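Local coordinates for phosphate-specific transport system accessory protein PhoU homolog (Streptococcus pneumoniae, PDB 2I0M), which probably takes part in regulating phosphate uptake, acting as a zinc-binding, cytoplasmic homodimer, at residues 9-20 against 79-90. Sequence-based numbering, arbitrary orientation.
Sequences LHELEQSFLGLG and FVISIMSSCSDL. With ZN (zinc ion), chain C.
F16 is the knob of a knobs-into-holes contact between two near-parallel helices of the all-helical PhoU fold: it enters a hole formed by I83, S86, C87 and L90, where the axes of 9-20 and 79-90 run 13° apart and approach to 10.1 Å. With CG anti to the backbone N (chi1 167°), the ring reaches across to the other helix, and its CE2 lies 3.3 Å from S86 CB. The backbone around S86 O and C87 CA meets the ring at its edge. I83 CD1 packs obliquely against the root of the same ring, 3.8 Å from F16 CB, while L90 CD2 wedges between F16 and the backbone of G20, 3.5 Å from G20 N. Further toward the N-termini, L12 and I83 lie antiparallel, flank to flank, L12 CD2 touching I83 CG2 at 3.6 Å. From the other helix, F79 lays its ring against L9 and E13. E13 CB meets that ring at its edge, and the carboxylate stands 79° from the ring plane, with OE2 3.6 Å from F79 CE1. S86 OG bonds back to S82 O at 2.8 Å, which gives the hydroxyl of buried S86 an acceptor within its own helix while its CB touches F16. Helix 39-66 packs on L12 and I83 through C63, F137 meets the F16 ring, and helix 177-209 covers S86 through I200.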
ATOM      1  N   LEU A   9     -27.344  -0.310  -1.053  1.00 46.18           N
ATOM      2  CA  LEU A   9     -26.035  -0.716  -1.555  1.00 45.69           C
ATOM      3  C   LEU A   9     -25.613   0.166  -2.719  1.00 45.42           C
ATOM      4  O   LEU A   9     -24.494   0.673  -2.754  1.00 45.62           O
ATOM      5  CB  LEU A   9     -26.040  -2.186  -1.989  1.00 45.37           C
ATOM      6  CG  LEU A   9     -26.265  -3.234  -0.902  1.00 45.23           C
ATOM      7  CD1 LEU A   9     -25.883  -4.620  -1.416  1.00 45.61           C
ATOM      8  CD2 LEU A   9     -25.484  -2.885   0.345  1.00 44.18           C
ATOM      9  N   HIS A  10     -26.527   0.337  -3.666  1.00 44.95           N
ATOM     10  CA  HIS A  10     -26.306   1.191  -4.820  1.00 44.49           C
ATOM     11  C   HIS A  10     -25.904   2.599  -4.396  1.00 44.38           C
ATOM     12  O   HIS A  10     -24.983   3.182  -4.967  1.00 44.05           O
ATOM     13  CB  HIS A  10     -27.554   1.244  -5.704  1.00 44.33           C
ATOM     14  CG  HIS A  10     -27.500   2.342  -6.709  1.00 43.82           C
ATOM     15  ND1 HIS A  10     -26.756   2.247  -7.866  1.00 43.60           N
ATOM     16  CD2 HIS A  10     -28.019   3.588  -6.692  1.00 40.71           C
ATOM     17  CE1 HIS A  10     -26.852   3.375  -8.537  1.00 41.35           C
ATOM     18  NE2 HIS A  10     -27.617   4.202  -7.848  1.00 43.27           N
ATOM     19  N   GLU A  11     -26.598   3.137  -3.395  1.00 44.72           N
ATOM     20  CA  GLU A  11     -26.260   4.447  -2.833  1.00 45.00           C
ATOM     21  C   GLU A  11     -24.894   4.452  -2.159  1.00 44.77           C
ATOM     22  O   GLU A  11     -24.161   5.420  -2.269  1.00 45.09           O
ATOM     23  CB  GLU A  11     -27.358   4.939  -1.881  1.00 45.26           C
ATOM     24  CG  GLU A  11     -28.457   5.732  -2.591  1.00 46.84           C
ATOM     25  CD  GLU A  11     -29.798   5.727  -1.855  1.00 49.96           C
ATOM     26  OE1 GLU A  11     -30.828   6.057  -2.497  1.00 51.17           O
ATOM     27  OE2 GLU A  11     -29.835   5.399  -0.645  1.00 50.64           O
ATOM     28  N   LEU A  12     -24.551   3.355  -1.479  1.00 44.74           N
ATOM     29  CA  LEU A  12     -23.212   3.173  -0.918  1.00 44.19           C
ATOM     30  C   LEU A  12     -22.144   3.156  -2.014  1.00 43.52           C
ATOM     31  O   LEU A  12     -21.075   3.741  -1.859  1.00 43.63           O
ATOM     32  CB  LEU A  12     -23.128   1.879  -0.093  1.00 44.31           C
ATOM     33  CG  LEU A  12     -22.071   1.727   1.018  1.00 44.42           C
ATOM     34  CD1 LEU A  12     -21.568   0.287   1.072  1.00 44.00           C
ATOM     35  CD2 LEU A  12     -20.901   2.681   0.881  1.00 43.69           C
ATOM     36  N   GLU A  13     -22.428   2.489  -3.120  1.00 43.07           N
ATOM     37  CA  GLU A  13     -21.510   2.534  -4.259  1.00 43.06           C
ATOM     38  C   GLU A  13     -21.283   3.961  -4.799  1.00 42.75           C
ATOM     39  O   GLU A  13     -20.174   4.298  -5.225  1.00 42.81           O
ATOM     40  CB  GLU A  13     -21.994   1.618  -5.374  1.00 42.87           C
ATOM     41  CG  GLU A  13     -21.015   1.504  -6.526  1.00 43.43           C
ATOM     42  CD  GLU A  13     -21.310   0.314  -7.409  1.00 45.58           C
ATOM     43  OE1 GLU A  13     -22.401   0.258  -8.014  1.00 44.47           O
ATOM     44  OE2 GLU A  13     -20.440  -0.573  -7.485  1.00 47.50           O
ATOM     45  N   GLN A  14     -22.327   4.787  -4.783  1.00 42.01           N
ATOM     46  CA  GLN A  14     -22.212   6.146  -5.303  1.00 42.28           C
ATOM     47  C   GLN A  14     -21.373   7.028  -4.391  1.00 42.24           C
ATOM     48  O   GLN A  14     -20.614   7.874  -4.884  1.00 42.51           O
ATOM     49  CB  GLN A  14     -23.591   6.782  -5.575  1.00 41.53           C
ATOM     50  CG  GLN A  14     -24.277   6.275  -6.856  1.00 41.27           C
ATOM     51  CD  GLN A  14     -23.458   6.514  -8.130  1.00 40.10           C
ATOM     52  OE1 GLN A  14     -23.175   5.582  -8.888  1.00 40.73           O
ATOM     53  NE2 GLN A  14     -23.081   7.759  -8.360  1.00 37.67           N
ATOM     54  N   SER A  15     -21.517   6.834  -3.076  1.00 41.76           N
ATOM     55  CA  SER A  15     -20.657   7.494  -2.087  1.00 42.05           C
ATOM     56  C   SER A  15     -19.185   7.215  -2.368  1.00 41.52           C
ATOM     57  O   SER A  15     -18.362   8.127  -2.346  1.00 42.05           O
ATOM     58  CB  SER A  15     -20.985   7.024  -0.662  1.00 42.21           C
ATOM     59  OG  SER A  15     -22.243   7.513  -0.233  1.00 44.38           O
ATOM     60  N   PHE A  16     -18.877   5.945  -2.631  1.00 41.15           N
ATOM     61  CA  PHE A  16     -17.524   5.472  -2.918  1.00 40.59           C
ATOM     62  C   PHE A  16     -16.947   6.040  -4.231  1.00 40.69           C
ATOM     63  O   PHE A  16     -15.802   6.490  -4.261  1.00 40.96           O
ATOM     64  CB  PHE A  16     -17.513   3.931  -2.889  1.00 40.42           C
ATOM     65  CG  PHE A  16     -16.269   3.320  -3.460  1.00 40.96           C
ATOM     66  CD1 PHE A  16     -16.257   2.843  -4.767  1.00 39.77           C
ATOM     67  CD2 PHE A  16     -15.095   3.235  -2.690  1.00 41.12           C
ATOM     68  CE1 PHE A  16     -15.113   2.299  -5.300  1.00 41.91           C
ATOM     69  CE2 PHE A  16     -13.933   2.698  -3.228  1.00 40.88           C
ATOM     70  CZ  PHE A  16     -13.937   2.213  -4.526  1.00 40.48           C
ATOM     71  N   LEU A  17     -17.740   6.037  -5.302  1.00 40.47           N
ATOM     72  CA  LEU A  17     -17.340   6.692  -6.564  1.00 40.59           C
ATOM     73  C   LEU A  17     -17.116   8.205  -6.413  1.00 40.43           C
ATOM     74  O   LEU A  17     -16.153   8.752  -6.979  1.00 39.99           O
ATOM     75  CB  LEU A  17     -18.341   6.404  -7.701  1.00 40.10           C
ATOM     76  CG  LEU A  17     -18.592   4.919  -7.991  1.00 39.27           C
ATOM     77  CD1 LEU A  17     -19.648   4.795  -9.063  1.00 37.48           C
ATOM     78  CD2 LEU A  17     -17.340   4.199  -8.406  1.00 37.32           C
ATOM     79  N   GLY A  18     -17.998   8.859  -5.646  1.00 40.48           N
ATOM     80  CA  GLY A  18     -17.809  10.256  -5.219  1.00 40.73           C
ATOM     81  C   GLY A  18     -16.434  10.468  -4.595  1.00 41.25           C
ATOM     82  O   GLY A  18     -15.698  11.364  -5.002  1.00 41.91           O
ATOM     83  N   LEU A  19     -16.068   9.621  -3.631  1.00 40.82           N
ATOM     84  CA  LEU A  19     -14.743   9.668  -3.036  1.00 40.90           C
ATOM     85  C   LEU A  19     -13.649   9.490  -4.084  1.00 41.23           C
ATOM     86  O   LEU A  19     -12.667  10.214  -4.071  1.00 40.87           O
ATOM     87  CB  LEU A  19     -14.580   8.581  -1.970  1.00 40.05           C
ATOM     88  CG  LEU A  19     -13.981   8.906  -0.596  1.00 41.16           C
ATOM     89  CD1 LEU A  19     -13.269   7.668   0.058  1.00 36.71           C
ATOM     90  CD2 LEU A  19     -13.099  10.192  -0.543  1.00 39.73           C
ATOM     91  N   GLY A  20     -13.820   8.499  -4.964  1.00 41.71           N
ATOM     92  CA  GLY A  20     -12.855   8.204  -6.024  1.00 42.02           C
ATOM     93  C   GLY A  20     -12.722   9.311  -7.053  1.00 42.56           C
ATOM     94  O   GLY A  20     -11.627   9.577  -7.546  1.00 43.46           O
ATOM     95  N   PHE A  79     -19.593  -7.377  -1.393  1.00 44.21           N
ATOM     96  CA  PHE A  79     -19.732  -6.022  -1.889  1.00 43.12           C
ATOM     97  C   PHE A  79     -19.340  -5.005  -0.835  1.00 42.26           C
ATOM     98  O   PHE A  79     -18.444  -4.227  -1.058  1.00 41.43           O
ATOM     99  CB  PHE A  79     -21.141  -5.726  -2.421  1.00 42.74           C
ATOM    100  CG  PHE A  79     -21.311  -4.299  -2.853  1.00 43.61           C
ATOM    101  CD1 PHE A  79     -20.890  -3.889  -4.119  1.00 44.59           C
ATOM    102  CD2 PHE A  79     -21.836  -3.351  -1.984  1.00 42.22           C
ATOM    103  CE1 PHE A  79     -21.025  -2.579  -4.524  1.00 44.38           C
ATOM    104  CE2 PHE A  79     -21.959  -2.036  -2.372  1.00 44.50           C
ATOM    105  CZ  PHE A  79     -21.559  -1.644  -3.648  1.00 44.82           C
ATOM    106  N   VAL A  80     -20.024  -5.020   0.305  1.00 42.15           N
ATOM    107  CA  VAL A  80     -19.751  -4.089   1.400  1.00 42.01           C
ATOM    108  C   VAL A  80     -18.268  -4.182   1.857  1.00 42.47           C
ATOM    109  O   VAL A  80     -17.638  -3.155   2.144  1.00 41.86           O
ATOM    110  CB  VAL A  80     -20.760  -4.293   2.561  1.00 41.80           C
ATOM    111  CG1 VAL A  80     -20.388  -3.482   3.777  1.00 41.52           C
ATOM    112  CG2 VAL A  80     -22.163  -3.939   2.111  1.00 42.22           C
ATOM    113  N   ILE A  81     -17.719  -5.402   1.882  1.00 42.34           N
ATOM    114  CA  ILE A  81     -16.305  -5.622   2.220  1.00 43.32           C
ATOM    115  C   ILE A  81     -15.392  -4.961   1.182  1.00 43.37           C
ATOM    116  O   ILE A  81     -14.341  -4.432   1.516  1.00 43.71           O
ATOM    117  CB  ILE A  81     -15.969  -7.142   2.336  1.00 43.77           C
ATOM    118  CG1 ILE A  81     -16.669  -7.773   3.561  1.00 44.57           C
ATOM    119  CG2 ILE A  81     -14.442  -7.369   2.407  1.00 44.46           C
ATOM    120  CD1 ILE A  81     -16.504  -9.308   3.687  1.00 43.05           C
ATOM    121  N   SER A  82     -15.813  -4.983  -0.077  1.00 43.42           N
ATOM    122  CA  SER A  82     -15.058  -4.381  -1.166  1.00 43.52           C
ATOM    123  C   SER A  82     -15.036  -2.855  -1.080  1.00 43.18           C
ATOM    124  O   SER A  82     -14.037  -2.239  -1.396  1.00 42.73           O
ATOM    125  CB  SER A  82     -15.630  -4.822  -2.517  1.00 43.62           C
ATOM    126  OG  SER A  82     -15.523  -6.224  -2.670  1.00 45.96           O
ATOM    127  N   ILE A  83     -16.153  -2.254  -0.686  1.00 43.67           N
ATOM    128  CA  ILE A  83     -16.241  -0.809  -0.512  1.00 44.26           C
ATOM    129  C   ILE A  83     -15.353  -0.371   0.671  1.00 44.95           C
ATOM    130  O   ILE A  83     -14.566   0.566   0.541  1.00 44.74           O
ATOM    131  CB  ILE A  83     -17.704  -0.353  -0.315  1.00 44.19           C
ATOM    132  CG1 ILE A  83     -18.571  -0.670  -1.559  1.00 44.42           C
ATOM    133  CG2 ILE A  83     -17.766   1.107   0.117  1.00 43.63           C
ATOM    134  CD1 ILE A  83     -18.392   0.234  -2.808  1.00 43.75           C
ATOM    135  N   MET A  84     -15.444  -1.085   1.792  1.00 46.10           N
ATOM    136  CA  MET A  84     -14.653  -0.776   2.991  1.00 47.76           C
ATOM    137  C   MET A  84     -13.168  -0.815   2.693  1.00 47.38           C
ATOM    138  O   MET A  84     -12.433   0.099   3.035  1.00 47.48           O
ATOM    139  CB  MET A  84     -14.958  -1.752   4.119  1.00 47.66           C
ATOM    140  CG  MET A  84     -16.292  -1.526   4.789  1.00 49.20           C
ATOM    141  SD  MET A  84     -16.376  -2.283   6.437  1.00 50.35           S
ATOM    142  CE  MET A  84     -18.061  -2.834   6.468  1.00 49.51           C
ATOM    143  N   SER A  85     -12.750  -1.873   2.012  1.00 47.68           N
ATOM    144  CA  SER A  85     -11.361  -2.068   1.642  1.00 47.66           C
ATOM    145  C   SER A  85     -10.897  -1.065   0.587  1.00 47.21           C
ATOM    146  O   SER A  85      -9.794  -0.561   0.662  1.00 47.69           O
ATOM    147  CB  SER A  85     -11.178  -3.506   1.146  1.00 48.14           C
ATOM    148  OG  SER A  85     -10.148  -3.578   0.169  1.00 51.32           O
ATOM    149  N   SER A  86     -11.744  -0.771  -0.392  1.00 46.36           N
ATOM    150  CA  SER A  86     -11.371   0.113  -1.475  1.00 46.32           C
ATOM    151  C   SER A  86     -11.362   1.598  -1.077  1.00 46.49           C
ATOM    152  O   SER A  86     -10.584   2.379  -1.615  1.00 46.03           O
ATOM    153  CB  SER A  86     -12.279  -0.106  -2.699  1.00 46.19           C
ATOM    154  OG  SER A  86     -12.108  -1.396  -3.266  1.00 46.22           O
ATOM    155  N   CYS A  87     -12.219   2.001  -0.145  1.00 46.94           N
ATOM    156  CA  CYS A  87     -12.254   3.426   0.215  1.00 47.38           C
ATOM    157  C   CYS A  87     -10.975   3.819   0.982  1.00 46.50           C
ATOM    158  O   CYS A  87     -10.435   4.905   0.794  1.00 46.54           O
ATOM    159  CB  CYS A  87     -13.563   3.815   0.913  1.00 46.80           C
ATOM    160  SG  CYS A  87     -13.735   3.206   2.564  1.00 53.92           S
ATOM    161  N   SER A  88     -10.475   2.884   1.784  1.00 46.03           N
ATOM    162  CA  SER A  88      -9.147   2.946   2.405  1.00 45.54           C
ATOM    163  C   SER A  88      -7.953   3.077   1.438  1.00 44.76           C
ATOM    164  O   SER A  88      -7.037   3.865   1.678  1.00 44.65           O
ATOM    165  CB  SER A  88      -8.951   1.714   3.286  1.00 45.45           C
ATOM    166  OG  SER A  88      -7.623   1.661   3.767  1.00 47.48           O
ATOM    167  N   ASP A  89      -7.946   2.285   0.375  1.00 44.34           N
ATOM    168  CA  ASP A  89      -6.925   2.387  -0.668  1.00 44.37           C
ATOM    169  C   ASP A  89      -6.988   3.774  -1.331  1.00 44.11           C
ATOM    170  O   ASP A  89      -5.970   4.352  -1.724  1.00 43.04           O
ATOM    171  CB  ASP A  89      -7.145   1.300  -1.742  1.00 44.93           C
ATOM    172  CG  ASP A  89      -6.737  -0.093  -1.285  1.00 45.85           C
ATOM    173  OD1 ASP A  89      -6.042  -0.238  -0.261  1.00 51.07           O
ATOM    174  OD2 ASP A  89      -7.083  -1.071  -1.975  1.00 49.90           O
ATOM    175  N   LEU A  90      -8.210   4.290  -1.436  1.00 43.76           N
ATOM    176  CA  LEU A  90      -8.481   5.568  -2.026  1.00 43.73           C
ATOM    177  C   LEU A  90      -7.915   6.688  -1.137  1.00 43.62           C
ATOM    178  O   LEU A  90      -7.253   7.588  -1.647  1.00 43.38           O
ATOM    179  CB  LEU A  90      -9.992   5.704  -2.241  1.00 44.35           C
ATOM    180  CG  LEU A  90     -10.683   6.089  -3.549  1.00 45.18           C
ATOM    181  CD1 LEU A  90     -10.155   5.386  -4.836  1.00 45.42           C
ATOM    182  CD2 LEU A  90     -12.174   5.832  -3.356  1.00 44.24           C
TER
HETATM  183 ZN    ZN C 218     -28.417   6.135  -8.452  1.00 52.90          ZN